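Local coordinates for protein intramolecular trans-sialidase (Macrobdella decora, PDB 3SLI) that probably cleaves terminal sialic acid from sialoglycoconjugates by intramolecular trans-sialylation, releasing 2,7-anhydro-Neu5Ac, at residues L22-Q36 with F141-L155. Residues are numbered along the deposited sequence; the frame is centred on the assembly and turned at random.
Sequences LDQEAGAKYVKAMTQ and FKFISDITGVDNVTL
Val153 is gripped by Leu22 and Asp23 through two nearly straight hydrogen bonds (162° and 163°). Leu22 N donates to Val153 O (2.9 Å), and Val153 N reaches Asp23 OD1 (2.8 Å), so the carboxylate, not a backbone carbonyl, receives the N-H of Val153. Both methyls of Val153 are used: CG1, anti to its own N, meets Leu22 CB, while CG2 rests against Lys32 CG at 3.7 Å. Farther along, Leu22 CD1 packs against Leu155 CD1 at 3.6 Å. Val153, Leu22 and Leu155 form the tight, buried part, backed by Phe55 of strand 51-58 and Met7 of strand 5-14; Asp23 and Lys32 line its partly exposed margin.

At the other end, Ser145 N binds Met34 O (2.8 Å) at 143° and from above the carbonyl plane, a less ideal bond. Phe143 runs alongside Met34, with CD2 3.8 Å from Met34 CB. The solvent side is looser: exposed Thr35 and Ser145 meet by CG2 and OG, and a water bridges Lys32 O and Ile144 O.

The Leu22-Val153 bond continues the pairing of strands 20-21 and 152-155 at a sheet edge of the N-terminal, concanavalin-like domain; helix 28-31 joins through Val31 CG1 on Val153 CG2 (4.1 Å). Polar bonds thus fix Val153's backbone while its methyls rest on Leu22 and aliphatic Lys32.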
ATOM      1  N   LEU A  22      38.029  -3.424 -15.197  1.00 13.71           N
ATOM      2  CA  LEU A  22      38.033  -4.849 -15.522  1.00 15.19           C
ATOM      3  C   LEU A  22      38.639  -5.046 -16.918  1.00 16.23           C
ATOM      4  O   LEU A  22      38.465  -6.096 -17.547  1.00 15.14           O
ATOM      5  CB  LEU A  22      36.611  -5.403 -15.503  1.00 13.55           C
ATOM      6  CG  LEU A  22      35.942  -5.447 -14.132  1.00 13.03           C
ATOM      7  CD1 LEU A  22      34.529  -5.971 -14.271  1.00 11.66           C
ATOM      8  CD2 LEU A  22      36.762  -6.313 -13.193  1.00 12.04           C
ATOM      9  N   ASP A  23      39.337  -4.019 -17.398  1.00 17.06           N
ATOM     10  CA  ASP A  23      39.963  -4.040 -18.715  1.00 20.31           C
ATOM     11  C   ASP A  23      41.029  -5.129 -18.880  1.00 20.76           C
ATOM     12  O   ASP A  23      41.213  -5.632 -19.984  1.00 23.56           O
ATOM     13  CB  ASP A  23      40.571  -2.661 -19.046  1.00 22.20           C
ATOM     14  CG  ASP A  23      39.523  -1.542 -19.122  1.00 25.20           C
ATOM     15  OD1 ASP A  23      38.314  -1.833 -19.062  1.00 25.83           O
ATOM     16  OD2 ASP A  23      39.915  -0.360 -19.248  1.00 29.34           O
ATOM     17  N   GLN A  24      41.723  -5.495 -17.800  1.00 21.07           N
ATOM     18  CA  GLN A  24      42.764  -6.521 -17.892  1.00 25.76           C
ATOM     19  C   GLN A  24      42.279  -7.968 -17.750  1.00 24.74           C
ATOM     20  O   GLN A  24      43.090  -8.894 -17.833  1.00 26.05           O
ATOM     21  CB  GLN A  24      43.938  -6.243 -16.924  1.00 31.55           C
ATOM     22  CG  GLN A  24      43.693  -6.467 -15.402  1.00 45.95           C
ATOM     23  CD  GLN A  24      43.653  -7.945 -14.932  1.00 51.38           C
ATOM     24  OE1 GLN A  24      42.982  -8.270 -13.944  1.00 53.56           O
ATOM     25  NE2 GLN A  24      44.382  -8.822 -15.619  1.00 53.05           N
ATOM     26  N   GLU A  25      40.982  -8.168 -17.515  1.00 21.33           N
ATOM     27  CA  GLU A  25      40.445  -9.520 -17.382  1.00 19.38           C
ATOM     28  C   GLU A  25      40.581 -10.248 -18.713  1.00 18.43           C
ATOM     29  O   GLU A  25      40.421  -9.645 -19.777  1.00 17.51           O
ATOM     30  CB  GLU A  25      38.974  -9.497 -16.955  1.00 21.17           C
ATOM     31  CG  GLU A  25      38.725  -8.926 -15.563  1.00 20.21           C
ATOM     32  CD  GLU A  25      39.338  -9.766 -14.463  1.00 21.43           C
ATOM     33  OE1 GLU A  25      39.096 -10.994 -14.437  1.00 24.67           O
ATOM     34  OE2 GLU A  25      40.061  -9.197 -13.622  1.00 19.91           O
ATOM     35  N   ALA A  26      40.850 -11.550 -18.651  1.00 19.38           N
ATOM     36  CA  ALA A  26      41.025 -12.362 -19.849  1.00 16.87           C
ATOM     37  C   ALA A  26      39.860 -12.256 -20.833  1.00 17.11           C
ATOM     38  O   ALA A  26      40.068 -12.220 -22.055  1.00 18.97           O
ATOM     39  CB  ALA A  26      41.264 -13.825 -19.461  1.00 16.30           C
ATOM     40  N   GLY A  27      38.646 -12.141 -20.304  1.00 15.84           N
ATOM     41  CA  GLY A  27      37.469 -12.059 -21.151  1.00 14.53           C
ATOM     42  C   GLY A  27      36.971 -10.671 -21.512  1.00 15.00           C
ATOM     43  O   GLY A  27      35.923 -10.549 -22.149  1.00 15.21           O
ATOM     44  N   ALA A  28      37.722  -9.632 -21.152  1.00 15.91           N
ATOM     45  CA  ALA A  28      37.320  -8.255 -21.457  1.00 14.75           C
ATOM     46  C   ALA A  28      37.052  -8.063 -22.945  1.00 15.93           C
ATOM     47  O   ALA A  28      36.044  -7.462 -23.321  1.00 15.83           O
ATOM     48  CB  ALA A  28      38.365  -7.265 -20.959  1.00 12.84           C
ATOM     49  N   LYS A  29      37.912  -8.622 -23.798  1.00 15.69           N
ATOM     50  CA  LYS A  29      37.721  -8.517 -25.248  1.00 15.79           C
ATOM     51  C   LYS A  29      36.381  -9.097 -25.701  1.00 14.56           C
ATOM     52  O   LYS A  29      35.809  -8.650 -26.697  1.00 14.93           O
ATOM     53  CB  LYS A  29      38.875  -9.189 -26.012  1.00 18.34           C
ATOM     54  CG  LYS A  29      39.077 -10.661 -25.704  1.00 20.41           C
ATOM     55  CD  LYS A  29      40.406 -11.155 -26.244  1.00 26.57           C
ATOM     56  CE  LYS A  29      40.795 -12.478 -25.596  1.00 31.00           C
ATOM     57  NZ  LYS A  29      42.143 -12.955 -26.028  1.00 33.97           N
ATOM     58  N   TYR A  30      35.882 -10.097 -24.985  1.00 13.16           N
ATOM     59  CA  TYR A  30      34.597 -10.695 -25.333  1.00 14.86           C
ATOM     60  C   TYR A  30      33.446  -9.841 -24.793  1.00 14.75           C
ATOM     61  O   TYR A  30      32.455  -9.616 -25.482  1.00 14.57           O
ATOM     62  CB  TYR A  30      34.488 -12.110 -24.771  1.00 16.91           C
ATOM     63  CG  TYR A  30      35.572 -13.044 -25.256  1.00 16.43           C
ATOM     64  CD1 TYR A  30      35.781 -13.248 -26.623  1.00 16.93           C
ATOM     65  CD2 TYR A  30      36.410 -13.690 -24.351  1.00 14.81           C
ATOM     66  CE1 TYR A  30      36.804 -14.072 -27.074  1.00 16.80           C
ATOM     67  CE2 TYR A  30      37.434 -14.514 -24.788  1.00 19.81           C
ATOM     68  CZ  TYR A  30      37.630 -14.699 -26.148  1.00 20.38           C
ATOM     69  OH  TYR A  30      38.674 -15.485 -26.582  1.00 25.73           O
ATOM     70  N   VAL A  31      33.593  -9.368 -23.559  1.00 16.12           N
ATOM     71  CA  VAL A  31      32.564  -8.541 -22.921  1.00 15.93           C
ATOM     72  C   VAL A  31      32.338  -7.240 -23.703  1.00 15.33           C
ATOM     73  O   VAL A  31      31.192  -6.806 -23.885  1.00 16.62           O
ATOM     74  CB  VAL A  31      32.929  -8.242 -21.435  1.00 15.66           C
ATOM     75  CG1 VAL A  31      31.887  -7.330 -20.793  1.00 14.33           C
ATOM     76  CG2 VAL A  31      33.023  -9.552 -20.644  1.00 13.12           C
ATOM     77  N   LYS A  32      33.418  -6.673 -24.237  1.00 16.07           N
ATOM     78  CA  LYS A  32      33.331  -5.430 -25.014  1.00 15.22           C
ATOM     79  C   LYS A  32      32.633  -5.603 -26.358  1.00 16.72           C
ATOM     80  O   LYS A  32      32.370  -4.610 -27.046  1.00 16.49           O
ATOM     81  CB  LYS A  32      34.721  -4.825 -25.254  1.00 13.87           C
ATOM     82  CG  LYS A  32      35.401  -4.264 -24.025  1.00 12.30           C
ATOM     83  CD  LYS A  32      36.855  -3.894 -24.320  1.00 20.07           C
ATOM     84  CE  LYS A  32      37.592  -3.556 -23.023  1.00 29.45           C
ATOM     85  NZ  LYS A  32      39.030  -3.182 -23.195  1.00 32.33           N
ATOM     86  N   ALA A  33      32.305  -6.844 -26.720  1.00 14.64           N
ATOM     87  CA  ALA A  33      31.650  -7.122 -27.997  1.00 14.92           C
ATOM     88  C   ALA A  33      30.408  -8.018 -27.910  1.00 14.80           C
ATOM     89  O   ALA A  33      29.939  -8.530 -28.923  1.00 13.72           O
ATOM     90  CB  ALA A  33      32.663  -7.725 -28.977  1.00 19.34           C
ATOM     91  N   MET A  34      29.835  -8.150 -26.716  1.00 14.67           N
ATOM     92  CA  MET A  34      28.646  -8.985 -26.512  1.00 13.48           C
ATOM     93  C   MET A  34      27.457  -8.622 -27.392  1.00 14.18           C
ATOM     94  O   MET A  34      27.043  -7.459 -27.461  1.00 15.62           O
ATOM     95  CB  MET A  34      28.216  -8.934 -25.047  1.00 13.34           C
ATOM     96  CG  MET A  34      29.214  -9.558 -24.107  1.00 13.54           C
ATOM     97  SD  MET A  34      28.840  -9.251 -22.377  1.00 15.24           S
ATOM     98  CE  MET A  34      27.567 -10.491 -22.076  1.00 13.90           C
ATOM     99  N   THR A  35      26.899  -9.623 -28.062  1.00 11.50           N
ATOM    100  CA  THR A  35      25.745  -9.422 -28.929  1.00 12.86           C
ATOM    101  C   THR A  35      24.468  -9.627 -28.117  1.00 13.25           C
ATOM    102  O   THR A  35      23.379  -9.248 -28.550  1.00 11.71           O
ATOM    103  CB  THR A  35      25.766 -10.409 -30.113  1.00 14.08           C
ATOM    104  OG1 THR A  35      25.859 -11.749 -29.613  1.00 14.70           O
ATOM    105  CG2 THR A  35      26.966 -10.134 -31.003  1.00 12.20           C
ATOM    106  N   GLN A  36      24.631 -10.252 -26.952  1.00 16.02           N
ATOM    107  CA  GLN A  36      23.550 -10.545 -26.006  1.00 15.06           C
ATOM    108  C   GLN A  36      24.231 -11.093 -24.751  1.00 15.44           C
ATOM    109  O   GLN A  36      25.459 -11.040 -24.641  1.00 16.99           O
ATOM    110  CB  GLN A  36      22.620 -11.611 -26.564  1.00 14.69           C
ATOM    111  CG  GLN A  36      23.299 -12.952 -26.748  1.00 18.92           C
ATOM    112  CD  GLN A  36      22.322 -14.094 -26.666  1.00 21.86           C
ATOM    113  OE1 GLN A  36      21.115 -13.905 -26.831  1.00 23.80           O
ATOM    114  NE2 GLN A  36      22.830 -15.289 -26.381  1.00 25.36           N
ATOM    115  N   PHE A 141      16.646  -5.255 -31.843  1.00 17.88           N
ATOM    116  CA  PHE A 141      17.426  -5.634 -30.677  1.00 16.83           C
ATOM    117  C   PHE A 141      18.864  -5.112 -30.773  1.00 17.04           C
ATOM    118  O   PHE A 141      19.517  -5.227 -31.818  1.00 17.27           O
ATOM    119  CB  PHE A 141      17.413  -7.154 -30.496  1.00 17.05           C
ATOM    120  CG  PHE A 141      18.133  -7.624 -29.258  1.00 14.65           C
ATOM    121  CD1 PHE A 141      17.492  -7.626 -28.028  1.00 13.10           C
ATOM    122  CD2 PHE A 141      19.462  -8.044 -29.321  1.00 14.41           C
ATOM    123  CE1 PHE A 141      18.162  -8.037 -26.876  1.00 14.25           C
ATOM    124  CE2 PHE A 141      20.139  -8.454 -28.173  1.00 13.42           C
ATOM    125  CZ  PHE A 141      19.487  -8.449 -26.950  1.00 14.65           C
ATOM    126  N   LYS A 142      19.354  -4.546 -29.675  1.00 13.15           N
ATOM    127  CA  LYS A 142      20.709  -4.004 -29.625  1.00 14.52           C
ATOM    128  C   LYS A 142      21.436  -4.452 -28.359  1.00 14.45           C
ATOM    129  O   LYS A 142      20.805  -4.811 -27.358  1.00 13.78           O
ATOM    130  CB  LYS A 142      20.669  -2.463 -29.613  1.00 14.11           C
ATOM    131  CG  LYS A 142      19.926  -1.797 -30.763  1.00 11.73           C
ATOM    132  CD  LYS A 142      20.660  -1.977 -32.073  1.00 12.89           C
ATOM    133  CE  LYS A 142      19.886  -1.354 -33.219  1.00 15.56           C
ATOM    134  NZ  LYS A 142      20.609  -1.523 -34.506  1.00 15.05           N
ATOM    135  N   PHE A 143      22.762  -4.477 -28.414  1.00 12.70           N
ATOM    136  CA  PHE A 143      23.553  -4.787 -27.235  1.00 12.86           C
ATOM    137  C   PHE A 143      24.940  -4.154 -27.335  1.00 12.50           C
ATOM    138  O   PHE A 143      25.157  -3.268 -28.162  1.00 14.08           O
ATOM    139  CB  PHE A 143      23.599  -6.281 -26.888  1.00 12.77           C
ATOM    140  CG  PHE A 143      23.785  -6.535 -25.409  1.00 16.38           C
ATOM    141  CD1 PHE A 143      22.989  -5.862 -24.473  1.00 16.71           C
ATOM    142  CD2 PHE A 143      24.787  -7.376 -24.944  1.00 12.64           C
ATOM    143  CE1 PHE A 143      23.198  -6.024 -23.098  1.00 16.30           C
ATOM    144  CE2 PHE A 143      25.009  -7.548 -23.568  1.00 14.38           C
ATOM    145  CZ  PHE A 143      24.216  -6.871 -22.644  1.00 15.13           C
ATOM    146  N   ILE A 144      25.869  -4.583 -26.494  1.00 11.22           N
ATOM    147  CA  ILE A 144      27.203  -3.996 -26.464  1.00 13.20           C
ATOM    148  C   ILE A 144      27.910  -3.954 -27.823  1.00 14.97           C
ATOM    149  O   ILE A 144      28.597  -2.981 -28.138  1.00 14.98           O
ATOM    150  CB  ILE A 144      28.056  -4.668 -25.366  1.00 13.38           C
ATOM    151  CG1 ILE A 144      27.375  -4.452 -24.004  1.00 12.23           C
ATOM    152  CG2 ILE A 144      29.471  -4.101 -25.358  1.00 13.54           C
ATOM    153  CD1 ILE A 144      28.034  -5.165 -22.838  1.00 12.49           C
ATOM    154  N   SER A 145      27.669  -4.962 -28.652  1.00 13.72           N
ATOM    155  CA  SER A 145      28.265  -5.027 -29.983  1.00 16.46           C
ATOM    156  C   SER A 145      27.835  -3.856 -30.878  1.00 17.68           C
ATOM    157  O   SER A 145      28.500  -3.554 -31.874  1.00 17.37           O
ATOM    158  CB  SER A 145      27.880  -6.346 -30.661  1.00 14.52           C
ATOM    159  OG  SER A 145      26.474  -6.531 -30.633  1.00 15.24           O
ATOM    160  N   ASP A 146      26.739  -3.195 -30.506  1.00 14.79           N
ATOM    161  CA  ASP A 146      26.199  -2.079 -31.275  1.00 14.73           C
ATOM    162  C   ASP A 146      26.661  -0.700 -30.817  1.00 14.51           C
ATOM    163  O   ASP A 146      26.305   0.308 -31.426  1.00 17.80           O
ATOM    164  CB  ASP A 146      24.673  -2.144 -31.300  1.00 11.89           C
ATOM    165  CG  ASP A 146      24.159  -3.422 -31.931  1.00 14.96           C
ATOM    166  OD1 ASP A 146      24.411  -3.658 -33.131  1.00 16.56           O
ATOM    167  OD2 ASP A 146      23.491  -4.195 -31.233  1.00 11.96           O
ATOM    168  N   ILE A 147      27.413  -0.645 -29.723  1.00 13.70           N
ATOM    169  CA  ILE A 147      27.936   0.621 -29.236  1.00 13.14           C
ATOM    170  C   ILE A 147      29.236   0.907 -29.994  1.00 15.41           C
ATOM    171  O   ILE A 147      30.074   0.019 -30.158  1.00 15.44           O
ATOM    172  CB  ILE A 147      28.221   0.565 -27.721  1.00 13.49           C
ATOM    173  CG1 ILE A 147      26.927   0.257 -26.957  1.00 11.39           C
ATOM    174  CG2 ILE A 147      28.834   1.885 -27.239  1.00 10.79           C
ATOM    175  CD1 ILE A 147      27.135   0.091 -25.458  1.00 10.53           C
ATOM    176  N   THR A 148      29.399   2.145 -30.448  1.00 15.98           N
ATOM    177  CA  THR A 148      30.580   2.558 -31.205  1.00 15.46           C
ATOM    178  C   THR A 148      31.784   2.957 -30.357  1.00 15.24           C
ATOM    179  O   THR A 148      31.698   3.829 -29.490  1.00 13.15           O
ATOM    180  CB  THR A 148      30.238   3.721 -32.159  1.00 12.74           C
ATOM    181  OG1 THR A 148      29.102   3.356 -32.955  1.00 11.99           O
ATOM    182  CG2 THR A 148      31.420   4.037 -33.078  1.00 14.16           C
ATOM    183  N   GLY A 149      32.901   2.277 -30.590  1.00 12.73           N
ATOM    184  CA  GLY A 149      34.126   2.587 -29.877  1.00 13.58           C
ATOM    185  C   GLY A 149      34.261   2.178 -28.423  1.00 10.41           C
ATOM    186  O   GLY A 149      34.889   2.896 -27.639  1.00 12.96           O
ATOM    187  N   VAL A 150      33.720   1.022 -28.053  1.00 13.52           N
ATOM    188  CA  VAL A 150      33.836   0.561 -26.673  1.00 13.65           C
ATOM    189  C   VAL A 150      35.319   0.407 -26.335  1.00 16.91           C
ATOM    190  O   VAL A 150      36.089  -0.157 -27.120  1.00 16.96           O
ATOM    191  CB  VAL A 150      33.083  -0.773 -26.463  1.00 14.83           C
ATOM    192  CG1 VAL A 150      33.374  -1.338 -25.079  1.00 13.23           C
ATOM    193  CG2 VAL A 150      31.596  -0.550 -26.617  1.00 12.57           C
ATOM    194  N   ASP A 151      35.729   0.933 -25.185  1.00 15.49           N
ATOM    195  CA  ASP A 151      37.128   0.860 -24.778  1.00 14.33           C
ATOM    196  C   ASP A 151      37.324   0.543 -23.297  1.00 14.25           C
ATOM    197  O   ASP A 151      38.429   0.680 -22.772  1.00 14.27           O
ATOM    198  CB  ASP A 151      37.847   2.180 -25.122  1.00 16.58           C
ATOM    199  CG  ASP A 151      37.368   3.369 -24.276  1.00 18.65           C
ATOM    200  OD1 ASP A 151      36.369   3.243 -23.532  1.00 17.38           O
ATOM    201  OD2 ASP A 151      38.004   4.441 -24.351  1.00 15.04           O
ATOM    202  N   ASN A 152      36.257   0.137 -22.614  1.00 12.91           N
ATOM    203  CA  ASN A 152      36.377  -0.159 -21.193  1.00 13.37           C
ATOM    204  C   ASN A 152      35.230  -0.995 -20.635  1.00 11.74           C
ATOM    205  O   ASN A 152      34.131  -1.032 -21.199  1.00 12.44           O
ATOM    206  CB  ASN A 152      36.502   1.147 -20.382  1.00 11.51           C
ATOM    207  CG  ASN A 152      35.154   1.842 -20.162  1.00 14.67           C
ATOM    208  OD1 ASN A 152      34.459   1.566 -19.182  1.00 13.89           O
ATOM    209  ND2 ASN A 152      34.787   2.739 -21.068  1.00 10.86           N
ATOM    210  N   VAL A 153      35.535  -1.695 -19.546  1.00 13.39           N
ATOM    211  CA  VAL A 153      34.588  -2.520 -18.807  1.00 12.48           C
ATOM    212  C   VAL A 153      34.877  -2.035 -17.396  1.00 11.91           C
ATOM    213  O   VAL A 153      36.007  -2.164 -16.904  1.00 11.80           O
ATOM    214  CB  VAL A 153      34.895  -4.035 -18.911  1.00 13.86           C
ATOM    215  CG1 VAL A 153      33.883  -4.823 -18.076  1.00 11.48           C
ATOM    216  CG2 VAL A 153      34.837  -4.485 -20.365  1.00 13.80           C
ATOM    217  N   THR A 154      33.868  -1.452 -16.755  1.00 12.66           N
ATOM    218  CA  THR A 154      34.041  -0.879 -15.429  1.00 12.01           C
ATOM    219  C   THR A 154      32.971  -1.285 -14.416  1.00 12.34           C
ATOM    220  O   THR A 154      31.798  -1.468 -14.746  1.00 12.08           O
ATOM    221  CB  THR A 154      34.077   0.684 -15.526  1.00 12.19           C
ATOM    222  OG1 THR A 154      35.114   1.086 -16.432  1.00 13.35           O
ATOM    223  CG2 THR A 154      34.331   1.326 -14.168  1.00  9.35           C
ATOM    224  N   LEU A 155      33.413  -1.402 -13.174  1.00 13.83           N
ATOM    225  CA  LEU A 155      32.568  -1.742 -12.043  1.00 13.57           C
ATOM    226  C   LEU A 155      32.466  -0.462 -11.200  1.00 12.35           C
ATOM    227  O   LEU A 155      33.447   0.282 -11.071  1.00 10.52           O
ATOM    228  CB  LEU A 155      33.274  -2.827 -11.222  1.00 16.74           C
ATOM    229  CG  LEU A 155      32.666  -4.190 -10.901  1.00 16.14           C
ATOM    230  CD1 LEU A 155      31.940  -4.766 -12.091  1.00 13.41           C
ATOM    231  CD2 LEU A 155      33.779  -5.116 -10.392  1.00 12.37           C
TER
HETATM  232  O   HOH W   1      37.740   0.430 -16.769  1.00 12.41           O
HETATM  233  O   HOH W   2      31.238  -3.108 -29.066  1.00 18.31           O